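Local structure of proximal thread matrix protein 1 (Mytilus galloprovincialis, 4CN9) at residues F302-T307 with S331-T336; I338-E343 with Q372-K377. The protein probably binds collagen in the mussel byssus through two von Willebrand factor type A domains, and carries zinc in a metal ion-dependent adhesion site. All coordinates share one frame; numbering follows the deposited sequence.

Interaction 1 (F302-T307 with S331-T336); sequences FADRAT and SIIGQT
Gln335 runs alongside the Asp304 backbone and side-chain base. Its CB starts 3.7 Å from Asp304 CA, and with CG beside its own backbone N (chi1 -76°) the extended chain brings CD within 3.8 Å of Asp304 CB. At the tip, OE1 stands 3.6 Å and NE2 4.0 Å from that Asp304 CB. OE1 also accepts a hydrogen bond from Asn374 ND2 and a longer one from a water, which in turn accepts from Arg305 NH1. Arg305 NH1 also donates to Asp304 O at 2.9 Å, with the acceptor close to the guanidinium plane. With an alanine replacing Gln335, Asn374 would probably lose one of its acceptors, the water bridge to Arg305 would break and a gap would open beside Asp304. In this von Willebrand A fold the contact joins the turn between strand 295-302 and the edge strand 306-310 to the loop 331-336, where Thr336 packs by Asp260, Ser262 and Asp370, consistent with a MIDAS-like top of the domain. Ala303 CB presses on Ser331 CB at 3.6 Å, while Ser331 OG takes the Ile333 N-H in an ST turn. Deeper in, the Phe302 ring meets Thr336 obliquely, CE1 lying 4.1 Å from Thr336 CB.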
loop_
_atom_site.group_PDB
_atom_site.type_symbol
_atom_site.label_atom_id
_atom_site.label_comp_id
_atom_site.label_asym_id
_atom_site.label_seq_id
_atom_site.Cartn_x
_atom_site.Cartn_y
_atom_site.Cartn_z
ATOM N N PHE A 302 -12.254 -20.619 7.803
ATOM C CA PHE A 302 -13.266 -20.074 8.702
ATOM C C PHE A 302 -14.681 -20.424 8.262
ATOM O O PHE A 302 -14.973 -20.511 7.078
ATOM C CB PHE A 302 -13.101 -18.566 8.904
ATOM C CG PHE A 302 -13.098 -17.763 7.633
ATOM C CD1 PHE A 302 -14.287 -17.291 7.096
ATOM C CD2 PHE A 302 -11.907 -17.455 6.991
ATOM C CE1 PHE A 302 -14.294 -16.547 5.931
ATOM C CE2 PHE A 302 -11.898 -16.707 5.825
ATOM C CZ PHE A 302 -13.089 -16.260 5.287
ATOM N N ALA A 303 -15.526 -20.697 9.250
ATOM C CA ALA A 303 -16.954 -20.874 9.036
ATOM C C ALA A 303 -17.589 -20.153 10.211
ATOM O O ALA A 303 -17.489 -18.941 10.288
ATOM C CB ALA A 303 -17.326 -22.336 8.979
ATOM N N ASP A 304 -18.204 -20.853 11.155
ATOM C CA ASP A 304 -18.650 -20.142 12.362
ATOM C C ASP A 304 -17.461 -19.668 13.193
ATOM O O ASP A 304 -17.534 -18.637 13.854
ATOM C CB ASP A 304 -19.577 -20.999 13.221
ATOM C CG ASP A 304 -19.009 -22.348 13.511
ATOM O OD1 ASP A 304 -18.363 -22.945 12.607
ATOM O OD2 ASP A 304 -19.187 -22.802 14.662
ATOM N N ARG A 305 -16.368 -20.432 13.166
ATOM C CA ARG A 305 -15.147 -20.061 13.888
ATOM C C ARG A 305 -13.978 -20.317 12.955
ATOM O O ARG A 305 -14.203 -20.520 11.765
ATOM C CB ARG A 305 -15.017 -20.876 15.183
ATOM C CG ARG A 305 -16.106 -20.573 16.231
ATOM C CD ARG A 305 -15.979 -19.169 16.800
ATOM N NE ARG A 305 -16.977 -18.879 17.852
ATOM C CZ ARG A 305 -18.158 -18.282 17.657
ATOM N NH1 ARG A 305 -18.547 -17.914 16.445
ATOM N NH2 ARG A 305 -18.964 -18.056 18.690
ATOM N N ALA A 306 -12.746 -20.295 13.466
ATOM C CA ALA A 306 -11.572 -20.490 12.606
ATOM C C ALA A 306 -10.692 -21.661 13.050
ATOM O O ALA A 306 -10.632 -21.997 14.233
ATOM C CB ALA A 306 -10.757 -19.211 12.508
ATOM N N THR A 307 -10.012 -22.272 12.076
ATOM C CA THR A 307 -9.210 -23.460 12.305
ATOM C C THR A 307 -7.940 -23.390 11.488
ATOM O O THR A 307 -7.998 -23.199 10.271
ATOM C CB THR A 307 -10.011 -24.714 11.881
ATOM O OG1 THR A 307 -11.230 -24.748 12.612
ATOM C CG2 THR A 307 -9.244 -25.993 12.114
ATOM N N SER A 331 -17.177 -26.971 6.254
ATOM C CA SER A 331 -18.043 -27.100 7.406
ATOM C C SER A 331 -19.488 -27.298 6.959
ATOM O O SER A 331 -19.850 -26.974 5.832
ATOM C CB SER A 331 -17.925 -25.835 8.256
ATOM O OG SER A 331 -18.805 -25.874 9.358
ATOM N N ILE A 332 -20.329 -27.813 7.844
ATOM C CA ILE A 332 -21.753 -27.873 7.538
ATOM C C ILE A 332 -22.474 -26.613 8.043
ATOM O O ILE A 332 -23.675 -26.456 7.850
ATOM C CB ILE A 332 -22.411 -29.166 8.088
ATOM C CG1 ILE A 332 -22.232 -29.281 9.600
ATOM C CG2 ILE A 332 -21.806 -30.382 7.408
ATOM C CD1 ILE A 332 -22.971 -30.460 10.205
ATOM N N ILE A 333 -21.728 -25.709 8.671
ATOM C CA ILE A 333 -22.287 -24.451 9.159
ATOM C C ILE A 333 -22.178 -23.381 8.088
ATOM O O ILE A 333 -21.142 -23.256 7.434
ATOM C CB ILE A 333 -21.522 -23.932 10.397
ATOM C CG1 ILE A 333 -21.312 -25.060 11.411
ATOM C CG2 ILE A 333 -22.250 -22.739 11.024
ATOM C CD1 ILE A 333 -22.590 -25.616 11.981
ATOM N N GLY A 334 -23.240 -22.609 7.917
ATOM C CA GLY A 334 -23.245 -21.512 6.967
ATOM C C GLY A 334 -23.068 -20.165 7.653
ATOM O O GLY A 334 -23.994 -19.365 7.733
ATOM N N GLN A 335 -21.875 -19.956 8.195
ATOM C CA GLN A 335 -21.446 -18.676 8.728
ATOM C C GLN A 335 -20.062 -18.435 8.152
ATOM O O GLN A 335 -19.416 -19.372 7.675
ATOM C CB GLN A 335 -21.362 -18.711 10.253
ATOM C CG GLN A 335 -22.686 -18.643 10.972
ATOM C CD GLN A 335 -22.505 -18.712 12.471
ATOM O OE1 GLN A 335 -21.655 -18.007 13.046
ATOM N NE2 GLN A 335 -23.278 -19.581 13.120
ATOM N N THR A 336 -19.606 -17.187 8.200
ATOM C CA THR A 336 -18.274 -16.828 7.722
ATOM C C THR A 336 -17.583 -15.894 8.733
ATOM O O THR A 336 -17.786 -14.685 8.728
ATOM C CB THR A 336 -18.317 -16.146 6.321
ATOM O OG1 THR A 336 -19.467 -15.302 6.219
ATOM C CG2 THR A 336 -18.389 -17.182 5.209
HETATM O O HOH W 1 -21.569 -16.852 16.119
#

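Interaction 2 (I338-E343 with Q372-K377); sequences IGDGLE and QNNGHK
Lys377 lies along the start of helix 338-349, from Gly339 to Glu343. Its CB rests 3.6 Å from Gly339 C, and CG lies at the same distance from Asp340 OD1; the chain, bent at chi2 (-75°), then brings CE to 3.4 Å from Glu343 OE2. The ammonium NZ forms only a long salt bridge with that oxygen, at 3.7 Å. Beside it, Asn373 uses both ends of its amide: OD1 accepts from Gly339 N at 2.9 Å in a nearly straight bond (173°), the donor standing above the carbonyl plane, while ND2 gives a hydrogen bond to Lys377 O at 2.8 Å. One amide thus ties the loop to itself and to the helix start. Gly339 suits the place, since a side chain there would run into Lys377 O. Asn374 OD1 takes the His376 N-H in an Asx turn, and a water that accepts from Lys377 N sits 2.6 Å from Asp340 OD1. On the helix's buried side Ile338 packs on Leu367 and Thr369 of strand 362-369, Leu342 reaches Leu386 of helix 379-388 and Ile410 of helix 404-410, and Glu406 of that last helix receives the Asn373 N-H.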
loop_
_atom_site.group_PDB
_atom_site.type_symbol
_atom_site.label_atom_id
_atom_site.label_comp_id
_atom_site.label_asym_id
_atom_site.label_seq_id
_atom_site.Cartn_x
_atom_site.Cartn_y
_atom_site.Cartn_z
ATOM N N ILE A 338 -14.794 -14.156 9.221
ATOM C CA ILE A 338 -13.615 -13.525 8.611
ATOM C C ILE A 338 -12.696 -13.022 9.708
ATOM O O ILE A 338 -11.478 -13.204 9.637
ATOM C CB ILE A 338 -14.034 -12.351 7.704
ATOM C CG1 ILE A 338 -14.922 -12.839 6.559
ATOM C CG2 ILE A 338 -12.838 -11.640 7.116
ATOM C CD1 ILE A 338 -15.640 -11.718 5.843
ATOM N N GLY A 339 -13.278 -12.401 10.736
ATOM C CA GLY A 339 -12.495 -11.915 11.860
ATOM C C GLY A 339 -11.690 -12.984 12.574
ATOM O O GLY A 339 -10.511 -12.791 12.911
ATOM N N ASP A 340 -12.323 -14.118 12.825
ATOM C CA ASP A 340 -11.650 -15.236 13.499
ATOM C C ASP A 340 -10.506 -15.791 12.644
ATOM O O ASP A 340 -9.435 -16.130 13.165
ATOM C CB ASP A 340 -12.653 -16.347 13.790
ATOM C CG ASP A 340 -13.589 -16.008 14.930
ATOM O OD1 ASP A 340 -14.345 -15.012 14.823
ATOM O OD2 ASP A 340 -13.562 -16.752 15.938
ATOM N N GLY A 341 -10.741 -15.891 11.336
ATOM C CA GLY A 341 -9.709 -16.324 10.397
ATOM C C GLY A 341 -8.449 -15.476 10.483
ATOM O O GLY A 341 -7.334 -15.989 10.540
ATOM N N LEU A 342 -8.635 -14.165 10.479
ATOM C CA LEU A 342 -7.522 -13.227 10.582
ATOM C C LEU A 342 -6.828 -13.306 11.953
ATOM O O LEU A 342 -5.593 -13.290 12.023
ATOM C CB LEU A 342 -8.007 -11.805 10.314
ATOM C CG LEU A 342 -8.413 -11.501 8.865
ATOM C CD1 LEU A 342 -9.114 -10.177 8.774
ATOM C CD2 LEU A 342 -7.205 -11.535 7.922
ATOM N N GLU A 343 -7.616 -13.375 13.033
ATOM C CA GLU A 343 -7.060 -13.567 14.382
ATOM C C GLU A 343 -6.198 -14.834 14.455
ATOM O O GLU A 343 -5.088 -14.831 14.992
ATOM C CB GLU A 343 -8.179 -13.648 15.438
ATOM C CG GLU A 343 -7.667 -13.923 16.863
ATOM C CD GLU A 343 -8.645 -14.744 17.732
ATOM O OE1 GLU A 343 -9.421 -15.590 17.211
ATOM O OE2 GLU A 343 -8.633 -14.544 18.958
ATOM N N GLN A 372 -20.583 -12.364 4.637
ATOM C CA GLN A 372 -20.231 -11.240 5.497
ATOM C C GLN A 372 -19.796 -11.744 6.873
ATOM O O GLN A 372 -20.152 -12.841 7.282
ATOM C CB GLN A 372 -21.401 -10.258 5.617
ATOM C CG GLN A 372 -22.497 -10.672 6.579
ATOM C CD GLN A 372 -23.591 -11.477 5.902
ATOM O OE1 GLN A 372 -23.318 -12.352 5.076
ATOM N NE2 GLN A 372 -24.846 -11.184 6.256
ATOM N N ASN A 373 -19.010 -10.947 7.584
ATOM C CA ASN A 373 -18.516 -11.356 8.889
ATOM C C ASN A 373 -19.648 -11.634 9.882
ATOM O O ASN A 373 -20.684 -10.953 9.864
ATOM C CB ASN A 373 -17.587 -10.298 9.491
ATOM C CG ASN A 373 -16.758 -10.857 10.647
ATOM O OD1 ASN A 373 -16.140 -11.911 10.522
ATOM N ND2 ASN A 373 -16.750 -10.161 11.771
ATOM N N ASN A 374 -19.430 -12.620 10.750
ATOM C CA ASN A 374 -20.427 -12.995 11.761
ATOM C C ASN A 374 -20.311 -12.187 13.040
ATOM O O ASN A 374 -21.170 -12.284 13.944
ATOM C CB ASN A 374 -20.396 -14.508 12.055
ATOM C CG ASN A 374 -19.121 -14.963 12.746
ATOM O OD1 ASN A 374 -18.178 -14.189 12.962
ATOM N ND2 ASN A 374 -19.099 -16.230 13.124
ATOM N N GLY A 375 -19.256 -11.383 13.116
ATOM C CA GLY A 375 -19.049 -10.481 14.234
ATOM C C GLY A 375 -18.360 -11.061 15.462
ATOM O O GLY A 375 -18.201 -10.358 16.473
ATOM N N HIS A 376 -17.921 -12.318 15.411
ATOM C CA HIS A 376 -17.273 -12.881 16.591
ATOM C C HIS A 376 -15.954 -12.155 16.904
ATOM O O HIS A 376 -15.631 -11.904 18.062
ATOM C CB HIS A 376 -17.049 -14.383 16.453
ATOM C CG HIS A 376 -16.402 -14.986 17.660
ATOM N ND1 HIS A 376 -17.034 -15.057 18.886
ATOM C CD2 HIS A 376 -15.170 -15.511 17.841
ATOM C CE1 HIS A 376 -16.216 -15.613 19.765
ATOM N NE2 HIS A 376 -15.081 -15.893 19.157
ATOM N N LYS A 377 -15.221 -11.794 15.855
ATOM C CA LYS A 377 -14.056 -10.927 15.951
ATOM C C LYS A 377 -14.184 -9.827 14.900
ATOM O O LYS A 377 -14.879 -9.990 13.911
ATOM C CB LYS A 377 -12.765 -11.713 15.718
ATOM C CG LYS A 377 -12.420 -12.725 16.795
ATOM C CD LYS A 377 -11.901 -12.059 18.060
ATOM C CE LYS A 377 -11.707 -13.094 19.159
ATOM N NZ LYS A 377 -11.384 -12.483 20.446
HETATM O O HOH W 2 -15.439 -13.311 13.144
#

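Overall arrangement
From the N terminus, strand 295-302 leads into the turn of 302-307 and the edge strand 306-310; after helix 318-327 the loop 331-336 returns to that turn, and interaction 1 closes. Helix 338-349 follows at once and opens interaction 2, which closes when the chain, having run through strand 362-369, enters loop 372-377. The two stand in series, neither nested nor crossed, with centres about 10 Å apart within one von Willebrand A domain. They also touch: Thr336 OG1 probably bonds to Gln372 O, Asn374 ND2 reaches Asp304 O, and Ala306 packs on the helix backbone at Asp340 and Gly341, so the three loops and the helix start are tied together.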